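Local coordinates for protein endo-alpha-mannosidase (PDB 4ACY) that probably hydrolyses internal alpha-mannosidic linkages of N-glycans as a family 99 endo-acting glycoside hydrolase with a TIM-barrel fold, at residues P92-Y97 against Q335-V340; E141-G146 against H178-R183. All coordinates share one frame; numbering follows the deposited sequence.

Overall arrangement
From the N terminus the chain lays down strand 42-46 of a closed eight-stranded parallel barrel and then makes a long excursion that includes 92-97 before entering helix 102-115. Contact 1 joins this excursion to 335-340, in the loop between the last barrel strand, 322-324, and helix 359-376, so it closes a loop holding most of the barrel. Nested within that loop is the much shorter one of contact 2, where helix 133-145 meets residues 178-183, which lead from helix 161-175 to strand 189-192. The two do not touch: their centres are 24 Å apart. Contact 1 links the first and last parts of the barrel, contact 2 successive units within it.

Contact 1: residues P92-Y97 against Q335-V340; sequences PELGTY and QIEPAV
Pro92 and Ala339 form a single beta bridge, their CA atoms 4.4 Å apart. Beside it Glu93 N donates a hydrogen bond to Pro338 O, 3.0 Å away. This pairing joins two loops of the TIM barrel, those following its first and last strands. Pro92 also begins a type I beta turn, closed where Gly95 N meets Pro92 O; glycine readily adopts the positive phi found at its end. Val340 packs its CG1 against Glu93, 3.6 Å from CA and close to CB as well. The extended side chain of Glu93 runs past the Pro338 ring and brings OE1 to 3.3 Å from Pro338 CB. Deeper in, Tyr97 and Glu337 approach from opposite directions. With CG anti to the backbone N (chi1 -171°) and the chain extended, Glu337 is long enough to bring its carboxylate to the phenol, and Tyr97 OH donates to the syn lone pair of Glu337 OE1 at 2.6 Å. Ring and carboxylate planes stand 43° apart. Trp330 NE1 also bonds to this oxygen and Asn328 ND2 to the phenol, so the buried polar pair is held from several sides. His108 and Trp62 meet the tyrosine ring edge-to-face. A water accepts from Leu94 N at 2.9 Å and donates both to Glu337 OE2, at 2.8 Å, and to Pro338 O.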
# COMPACT_ATOMS: atom_id res chain seq x y z
N PRO A 92 -14.27 -9.06 -5.94
CA PRO A 92 -13.07 -9.72 -6.50
C PRO A 92 -13.35 -10.91 -7.43
O PRO A 92 -14.24 -11.73 -7.15
CB PRO A 92 -12.36 -10.25 -5.26
CG PRO A 92 -12.83 -9.37 -4.11
CD PRO A 92 -14.31 -9.16 -4.47
N GLU A 93 -12.56 -11.01 -8.48
CA GLU A 93 -12.54 -12.22 -9.30
C GLU A 93 -12.34 -13.46 -8.42
O GLU A 93 -12.98 -14.51 -8.64
CB GLU A 93 -11.45 -12.13 -10.36
CG GLU A 93 -11.46 -13.36 -11.26
CD GLU A 93 -10.29 -13.45 -12.21
OE1 GLU A 93 -9.28 -12.76 -12.03
OE2 GLU A 93 -10.39 -14.25 -13.16
N LEU A 94 -11.47 -13.35 -7.42
CA LEU A 94 -11.15 -14.49 -6.55
C LEU A 94 -12.13 -14.68 -5.38
O LEU A 94 -11.92 -15.53 -4.51
CB LEU A 94 -9.69 -14.40 -6.08
CG LEU A 94 -8.65 -14.45 -7.19
CD1 LEU A 94 -7.26 -14.33 -6.60
CD2 LEU A 94 -8.74 -15.75 -8.00
N GLY A 95 -13.20 -13.90 -5.38
CA GLY A 95 -14.25 -14.00 -4.38
C GLY A 95 -13.81 -13.52 -3.02
O GLY A 95 -12.90 -12.69 -2.91
N THR A 96 -14.45 -14.06 -1.98
CA THR A 96 -14.11 -13.74 -0.59
C THR A 96 -12.95 -14.60 -0.17
O THR A 96 -13.09 -15.55 0.60
CB THR A 96 -15.31 -13.91 0.38
OG1 THR A 96 -15.92 -15.21 0.20
CG2 THR A 96 -16.32 -12.82 0.12
N TYR A 97 -11.78 -14.26 -0.71
CA TYR A 97 -10.62 -15.11 -0.54
C TYR A 97 -9.94 -14.97 0.80
O TYR A 97 -10.13 -13.98 1.52
CB TYR A 97 -9.61 -14.87 -1.64
CG TYR A 97 -9.04 -13.46 -1.77
CD1 TYR A 97 -8.02 -13.01 -0.91
CD2 TYR A 97 -9.45 -12.61 -2.80
CE1 TYR A 97 -7.46 -11.75 -1.07
CE2 TYR A 97 -8.89 -11.36 -2.97
CZ TYR A 97 -7.89 -10.93 -2.10
OH TYR A 97 -7.33 -9.68 -2.29
N GLN A 335 -8.15 -0.95 -5.67
CA GLN A 335 -7.45 -2.17 -6.08
C GLN A 335 -7.17 -2.22 -7.58
O GLN A 335 -8.00 -1.77 -8.38
CB GLN A 335 -8.22 -3.43 -5.62
CG GLN A 335 -9.47 -3.81 -6.41
CD GLN A 335 -10.63 -2.78 -6.33
OE1 GLN A 335 -10.81 -2.09 -5.32
NE2 GLN A 335 -11.41 -2.71 -7.39
N ILE A 336 -6.00 -2.73 -7.95
CA ILE A 336 -5.77 -3.06 -9.37
C ILE A 336 -6.08 -4.54 -9.58
O ILE A 336 -6.18 -4.99 -10.74
CB ILE A 336 -4.36 -2.67 -9.87
CG1 ILE A 336 -3.27 -3.42 -9.08
CG2 ILE A 336 -4.15 -1.13 -9.85
CD1 ILE A 336 -1.89 -3.27 -9.71
N GLU A 337 -6.27 -5.26 -8.48
CA GLU A 337 -6.66 -6.68 -8.51
C GLU A 337 -7.93 -6.88 -9.35
O GLU A 337 -8.84 -6.03 -9.32
CB GLU A 337 -6.83 -7.26 -7.11
CG GLU A 337 -7.02 -8.78 -7.14
CD GLU A 337 -7.19 -9.42 -5.80
OE1 GLU A 337 -7.09 -8.73 -4.75
OE2 GLU A 337 -7.42 -10.65 -5.80
N PRO A 338 -7.96 -7.96 -10.16
CA PRO A 338 -9.13 -8.15 -11.02
C PRO A 338 -10.45 -8.20 -10.27
O PRO A 338 -10.56 -8.88 -9.26
CB PRO A 338 -8.84 -9.51 -11.68
CG PRO A 338 -7.37 -9.53 -11.79
CD PRO A 338 -6.86 -8.87 -10.53
N ALA A 339 -11.43 -7.49 -10.81
CA ALA A 339 -12.78 -7.43 -10.26
C ALA A 339 -13.74 -7.95 -11.33
O ALA A 339 -13.44 -7.85 -12.52
CB ALA A 339 -13.11 -5.98 -9.90
N VAL A 340 -14.88 -8.48 -10.90
CA VAL A 340 -15.89 -9.04 -11.82
C VAL A 340 -17.26 -8.40 -11.61
O VAL A 340 -17.54 -7.87 -10.52
CB VAL A 340 -16.03 -10.58 -11.65
CG1 VAL A 340 -14.73 -11.26 -12.03
CG2 VAL A 340 -16.45 -10.96 -10.21
O HOH W 1 -9.59 -11.17 -7.45

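Contact 2: residues E141-G146 against H178-R183; sequences EAAKVG and HPAFYR
Ala143 and Ala180 meet methyl to methyl, their CB atoms 3.8 Å apart, at the centre of a small apolar contact between the C-terminal part of helix 133-145 and the loop 178-183. Each points its CB at the opposing segment. The methyl of Ala180 settles against the helix, 3.9 Å from Ala142 CB and 3.7 Å from Ala143 N, so it touches the backbone as well as both neighbouring side chains. Alanine suits both sides because a single carbon lets the chains come close: the CA atoms of Ala143 and Ala180 are just 4.8 Å apart.

The Ala143 methyl has two further neighbours in the loop. His178 presents the edge of its imidazole, with NE2 4.0 Å from Ala143 CB, so the methyl lies near the ring plane and not over a face. The CG of His178 stands anti to the backbone N (chi1 -160°), which carries the ring out from the loop to the side of helix 133-145, where it also meets Leu139 and Asp140; Ala180 N lies at its edge, in the ring plane. Pro179 adds a looser touch, its CB 4.3 Å from Ala143 CB. These loop residues are gathered by a type I beta turn from His178 to Phe181, closed by Phe181 N bonding to His178 O at 3.0 Å; the fixed phi of proline fits the second position of such a turn.

Backbone hydrogen bonds between Val149 and both Ala180 and Tyr182 tie the loop to strand 148-153, which follows the helix. Helix, succeeding strand and the approach to strand 189-192 thus pack together, as successive beta-alpha units do in a TIM barrel.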
# COMPACT_ATOMS: atom_id res chain seq x y z
N GLU A 141 6.40 -17.60 -2.33
CA GLU A 141 5.85 -17.48 -3.68
C GLU A 141 6.54 -16.40 -4.51
O GLU A 141 6.75 -16.58 -5.72
CB GLU A 141 4.32 -17.30 -3.65
CG GLU A 141 3.59 -18.50 -3.04
CD GLU A 141 3.77 -19.78 -3.86
OE1 GLU A 141 3.81 -19.70 -5.10
OE2 GLU A 141 3.89 -20.87 -3.25
N ALA A 142 6.90 -15.28 -3.88
CA ALA A 142 7.62 -14.22 -4.58
C ALA A 142 9.00 -14.71 -5.06
O ALA A 142 9.42 -14.41 -6.18
CB ALA A 142 7.76 -12.97 -3.70
N ALA A 143 9.67 -15.48 -4.21
CA ALA A 143 11.02 -15.97 -4.51
C ALA A 143 11.05 -16.89 -5.74
O ALA A 143 12.06 -16.93 -6.44
CB ALA A 143 11.63 -16.66 -3.31
N LYS A 144 9.95 -17.60 -6.02
CA LYS A 144 9.87 -18.48 -7.21
C LYS A 144 9.91 -17.72 -8.55
O LYS A 144 10.28 -18.28 -9.58
CB LYS A 144 8.60 -19.33 -7.18
CG LYS A 144 8.42 -20.24 -5.98
CD LYS A 144 7.33 -21.25 -6.28
CE LYS A 144 6.57 -21.72 -5.06
NZ LYS A 144 7.44 -22.26 -3.99
N VAL A 145 9.50 -16.46 -8.53
CA VAL A 145 9.37 -15.68 -9.75
C VAL A 145 10.26 -14.43 -9.76
O VAL A 145 10.19 -13.62 -10.69
CB VAL A 145 7.88 -15.30 -10.01
CG1 VAL A 145 7.01 -16.56 -10.05
CG2 VAL A 145 7.38 -14.35 -8.92
N GLY A 146 11.07 -14.25 -8.72
CA GLY A 146 11.96 -13.09 -8.62
C GLY A 146 11.28 -11.82 -8.10
O GLY A 146 11.83 -10.72 -8.24
N HIS A 178 15.53 -14.07 3.88
CA HIS A 178 14.76 -14.65 2.79
C HIS A 178 15.19 -14.13 1.41
O HIS A 178 15.38 -12.93 1.24
CB HIS A 178 13.26 -14.43 2.99
CG HIS A 178 12.41 -15.37 2.19
ND1 HIS A 178 11.76 -16.45 2.75
CD2 HIS A 178 12.15 -15.40 0.87
CE1 HIS A 178 11.12 -17.11 1.80
NE2 HIS A 178 11.33 -16.49 0.65
N PRO A 179 15.34 -15.03 0.42
CA PRO A 179 15.69 -14.60 -0.94
C PRO A 179 14.75 -13.51 -1.48
O PRO A 179 15.19 -12.67 -2.28
CB PRO A 179 15.54 -15.88 -1.77
CG PRO A 179 15.62 -16.99 -0.82
CD PRO A 179 15.24 -16.51 0.54
N ALA A 180 13.49 -13.51 -1.05
CA ALA A 180 12.52 -12.53 -1.57
C ALA A 180 12.39 -11.27 -0.71
O ALA A 180 11.56 -10.41 -1.00
CB ALA A 180 11.14 -13.17 -1.77
N PHE A 181 13.19 -11.16 0.35
CA PHE A 181 13.16 -9.93 1.16
C PHE A 181 13.75 -8.77 0.36
O PHE A 181 14.87 -8.85 -0.15
CB PHE A 181 13.93 -10.15 2.47
CG PHE A 181 13.83 -9.01 3.45
CD1 PHE A 181 12.72 -8.87 4.26
CD2 PHE A 181 14.89 -8.11 3.60
CE1 PHE A 181 12.62 -7.82 5.18
CE2 PHE A 181 14.80 -7.05 4.53
CZ PHE A 181 13.66 -6.91 5.32
N TYR A 182 12.99 -7.68 0.25
CA TYR A 182 13.39 -6.57 -0.61
C TYR A 182 14.55 -5.77 -0.05
O TYR A 182 14.55 -5.41 1.12
CB TYR A 182 12.22 -5.61 -0.78
CG TYR A 182 12.45 -4.47 -1.73
CD1 TYR A 182 12.71 -4.68 -3.10
CD2 TYR A 182 12.31 -3.16 -1.29
CE1 TYR A 182 12.87 -3.61 -3.98
CE2 TYR A 182 12.48 -2.09 -2.15
CZ TYR A 182 12.74 -2.32 -3.49
OH TYR A 182 12.87 -1.24 -4.34
N ARG A 183 15.51 -5.48 -0.92
CA ARG A 183 16.52 -4.45 -0.67
C ARG A 183 16.72 -3.64 -1.93
O ARG A 183 16.69 -4.18 -3.03
CB ARG A 183 17.85 -5.08 -0.26
CG ARG A 183 17.82 -5.64 1.13
CD ARG A 183 19.18 -6.14 1.55
NE ARG A 183 19.11 -6.72 2.89
CZ ARG A 183 18.69 -7.95 3.15
NH1 ARG A 183 18.28 -8.75 2.18
NH2 ARG A 183 18.67 -8.38 4.40